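Local coordinates for conserved Protein MTH1675 (Methanothermobacter thermautotrophicus, PDB 1T57) that binds flavin mononucleotide and magnesium and belongs to a pyruvate kinase alpha/beta domain family, though its biological role is unknown, at residues 22-27 / 40-45. Residues are numbered along the deposited sequence; the frame is centred on the assembly and turned at random.
Sequences EKKICY and LELVGE
Lys-24 reaches from the edge strand to the helix and meets Leu-42 and Glu-45 along its way. Its CB points toward the helix. CD then passes the CD2 methyl of Leu-42 at 4.4 Å, a loose apolar touch, and comes within 3.9 Å of Glu-45 OE2. At chi3 (73°) the chain bends, and Lys-24 CE stays 4.0 Å from Glu-45 OE2. The tip, NZ, stands 3.4 Å from Glu-45 OE2, a salt bridge whose hydrogen bond is weak; OE1 of Glu-45 lies farther from NZ, at 4.1 Å. The carboxylate arrives on an extended chain that crosses the lysine at about a right angle. The ammonium group has a stronger partner in Glu-22 of the second subunit, so NZ bridges two carboxylates, one from each chain, which would divide its charge between them.

Beside the ion pair the contact turns apolar. Leu-42 sets its CD1 methyl against Cys-26 CB at 3.6 Å, and its side chain also packs on Ile-201.

The short strand and helix segments run nearly antiparallel (165°), their axes 10.5 Å apart, with helix 36-50 lying over one face of the sheet. Strand 22-28, helix 36-50 and strand 54-58 form a beta-alpha-beta crossover between parallel strands that are not neighbours in the sheet. The CB of Ile-25 points away from the helix; its side chain packs on Val-200 and Met-203, and on Ile-25 of the second subunit. Strand 22-28 is outermost within its own chain: strand 196-204 pairs with it, and an antiparallel strand of the second subunit carries the sheet on across the interface.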
ATOM      1  N   GLU A  22     -16.033  28.478  25.898  1.00 75.90           N
ATOM      2  CA  GLU A  22     -14.644  28.832  26.198  1.00 68.58           C
ATOM      3  C   GLU A  22     -14.217  28.145  27.477  1.00 61.98           C
ATOM      4  O   GLU A  22     -14.905  28.239  28.492  1.00 58.36           O
ATOM      5  CB  GLU A  22     -14.498  30.349  26.347  1.00 70.48           C
ATOM      6  CG  GLU A  22     -13.062  30.847  26.453  1.00 78.28           C
ATOM      7  CD  GLU A  22     -12.969  32.372  26.462  1.00 82.35           C
ATOM      8  OE1 GLU A  22     -13.221  32.998  25.407  1.00 82.56           O
ATOM      9  OE2 GLU A  22     -12.646  32.942  27.530  1.00 84.90           O
ATOM     10  N   LYS A  23     -13.097  27.432  27.416  1.00 55.56           N
ATOM     11  CA  LYS A  23     -12.580  26.719  28.577  1.00 53.27           C
ATOM     12  C   LYS A  23     -11.076  26.892  28.583  1.00 51.42           C
ATOM     13  O   LYS A  23     -10.530  27.600  27.740  1.00 50.65           O
ATOM     14  CB  LYS A  23     -12.894  25.216  28.501  1.00 54.03           C
ATOM     15  CG  LYS A  23     -14.293  24.877  28.053  1.00 51.26           C
ATOM     16  CD  LYS A  23     -14.580  23.395  28.222  1.00 50.65           C
ATOM     17  CE  LYS A  23     -15.866  23.035  27.508  1.00 47.33           C
ATOM     18  NZ  LYS A  23     -16.309  21.654  27.788  1.00 47.87           N
ATOM     19  N   LYS A  24     -10.412  26.222  29.524  1.00 50.74           N
ATOM     20  CA  LYS A  24      -8.961  26.293  29.660  1.00 49.63           C
ATOM     21  C   LYS A  24      -8.306  25.097  28.980  1.00 47.32           C
ATOM     22  O   LYS A  24      -8.942  24.073  28.755  1.00 46.77           O
ATOM     23  CB  LYS A  24      -8.573  26.291  31.143  1.00 50.10           C
ATOM     24  CG  LYS A  24      -9.306  25.226  31.949  1.00 51.11           C
ATOM     25  CD  LYS A  24      -8.645  24.902  33.282  1.00 53.55           C
ATOM     26  CE  LYS A  24      -8.811  26.000  34.315  1.00 54.11           C
ATOM     27  NZ  LYS A  24      -8.064  25.657  35.565  1.00 54.42           N
ATOM     28  N   ILE A  25      -7.034  25.244  28.641  1.00 40.36           N
ATOM     29  CA  ILE A  25      -6.267  24.180  28.039  1.00 38.43           C
ATOM     30  C   ILE A  25      -4.850  24.496  28.441  1.00 42.44           C
ATOM     31  O   ILE A  25      -4.402  25.646  28.313  1.00 38.05           O
ATOM     32  CB  ILE A  25      -6.371  24.162  26.485  1.00 37.88           C
ATOM     33  CG1 ILE A  25      -5.536  23.000  25.944  1.00 33.73           C
ATOM     34  CG2 ILE A  25      -5.918  25.503  25.893  1.00 31.84           C
ATOM     35  CD1 ILE A  25      -5.452  22.940  24.442  1.00 31.40           C
ATOM     36  N   CYS A  26      -4.146  23.493  28.955  1.00 38.96           N
ATOM     37  CA  CYS A  26      -2.767  23.705  29.350  1.00 37.98           C
ATOM     38  C   CYS A  26      -1.783  23.245  28.272  1.00 39.30           C
ATOM     39  O   CYS A  26      -1.903  22.126  27.753  1.00 34.94           O
ATOM     40  CB  CYS A  26      -2.488  22.963  30.654  1.00 42.75           C
ATOM     41  SG  CYS A  26      -1.088  23.609  31.543  1.00 46.89           S
ATOM     42  N   TYR A  27      -0.840  24.121  27.922  1.00 36.16           N
ATOM     43  CA  TYR A  27       0.203  23.808  26.946  1.00 36.10           C
ATOM     44  C   TYR A  27       1.518  23.645  27.701  1.00 33.07           C
ATOM     45  O   TYR A  27       2.080  24.617  28.176  1.00 32.92           O
ATOM     46  CB  TYR A  27       0.365  24.929  25.910  1.00 31.99           C
ATOM     47  CG  TYR A  27      -0.831  25.098  25.015  1.00 37.27           C
ATOM     48  CD1 TYR A  27      -1.569  26.272  25.037  1.00 35.32           C
ATOM     49  CD2 TYR A  27      -1.261  24.062  24.189  1.00 31.95           C
ATOM     50  CE1 TYR A  27      -2.709  26.413  24.266  1.00 32.84           C
ATOM     51  CE2 TYR A  27      -2.401  24.186  23.423  1.00 30.16           C
ATOM     52  CZ  TYR A  27      -3.123  25.361  23.469  1.00 33.01           C
ATOM     53  OH  TYR A  27      -4.290  25.480  22.765  1.00 31.83           O
ATOM     54  N   LEU A  40      -3.068  15.011  35.698  1.00 42.42           N
ATOM     55  CA  LEU A  40      -3.988  14.234  36.520  1.00 46.39           C
ATOM     56  C   LEU A  40      -4.967  15.175  37.224  1.00 45.95           C
ATOM     57  O   LEU A  40      -6.140  14.845  37.418  1.00 48.92           O
ATOM     58  CB  LEU A  40      -3.220  13.411  37.548  1.00 47.07           C
ATOM     59  CG  LEU A  40      -2.502  12.228  36.910  1.00 50.21           C
ATOM     60  CD1 LEU A  40      -1.352  11.797  37.774  1.00 52.21           C
ATOM     61  CD2 LEU A  40      -3.484  11.103  36.712  1.00 48.43           C
ATOM     62  N   GLU A  41      -4.493  16.367  37.580  1.00 45.55           N
ATOM     63  CA  GLU A  41      -5.364  17.328  38.254  1.00 49.23           C
ATOM     64  C   GLU A  41      -6.378  17.890  37.273  1.00 47.93           C
ATOM     65  O   GLU A  41      -7.580  17.981  37.562  1.00 51.18           O
ATOM     66  CB  GLU A  41      -4.564  18.490  38.852  1.00 55.22           C
ATOM     67  CG  GLU A  41      -3.402  18.076  39.719  1.00 68.76           C
ATOM     68  CD  GLU A  41      -2.966  19.174  40.665  1.00 77.12           C
ATOM     69  OE1 GLU A  41      -2.949  20.355  40.242  1.00 75.81           O
ATOM     70  OE2 GLU A  41      -2.640  18.844  41.828  1.00 85.34           O
ATOM     71  N   LEU A  42      -5.884  18.262  36.101  1.00 45.21           N
ATOM     72  CA  LEU A  42      -6.747  18.823  35.103  1.00 37.21           C
ATOM     73  C   LEU A  42      -7.840  17.862  34.690  1.00 40.42           C
ATOM     74  O   LEU A  42      -8.980  18.292  34.513  1.00 41.06           O
ATOM     75  CB  LEU A  42      -5.927  19.295  33.923  1.00 33.99           C
ATOM     76  CG  LEU A  42      -5.093  20.531  34.281  1.00 34.92           C
ATOM     77  CD1 LEU A  42      -4.274  20.952  33.086  1.00 36.67           C
ATOM     78  CD2 LEU A  42      -5.995  21.662  34.706  1.00 36.15           C
ATOM     79  N   VAL A  43      -7.537  16.566  34.572  1.00 37.05           N
ATOM     80  CA  VAL A  43      -8.594  15.629  34.180  1.00 43.08           C
ATOM     81  C   VAL A  43      -9.673  15.576  35.245  1.00 41.23           C
ATOM     82  O   VAL A  43     -10.865  15.520  34.917  1.00 40.39           O
ATOM     83  CB  VAL A  43      -8.117  14.144  33.937  1.00 45.42           C
ATOM     84  CG1 VAL A  43      -6.875  14.114  33.084  1.00 39.13           C
ATOM     85  CG2 VAL A  43      -7.932  13.415  35.254  1.00 50.70           C
ATOM     86  N   GLY A  44      -9.247  15.580  36.512  1.00 45.56           N
ATOM     87  CA  GLY A  44     -10.187  15.526  37.615  1.00 43.77           C
ATOM     88  C   GLY A  44     -11.237  16.593  37.415  1.00 46.09           C
ATOM     89  O   GLY A  44     -12.425  16.293  37.310  1.00 42.19           O
ATOM     90  N   GLU A  45     -10.775  17.839  37.312  1.00 50.31           N
ATOM     91  CA  GLU A  45     -11.652  18.990  37.141  1.00 52.35           C
ATOM     92  C   GLU A  45     -12.576  18.844  35.946  1.00 46.35           C
ATOM     93  O   GLU A  45     -13.790  18.989  36.075  1.00 48.42           O
ATOM     94  CB  GLU A  45     -10.806  20.263  37.006  1.00 69.14           C
ATOM     95  CG  GLU A  45     -11.507  21.558  37.390  1.00 90.97           C
ATOM     96  CD  GLU A  45     -10.594  22.769  37.259  1.00102.81           C
ATOM     97  OE1 GLU A  45     -10.781  23.741  38.024  1.00109.14           O
ATOM     98  OE2 GLU A  45      -9.692  22.745  36.394  1.00108.08           O
TER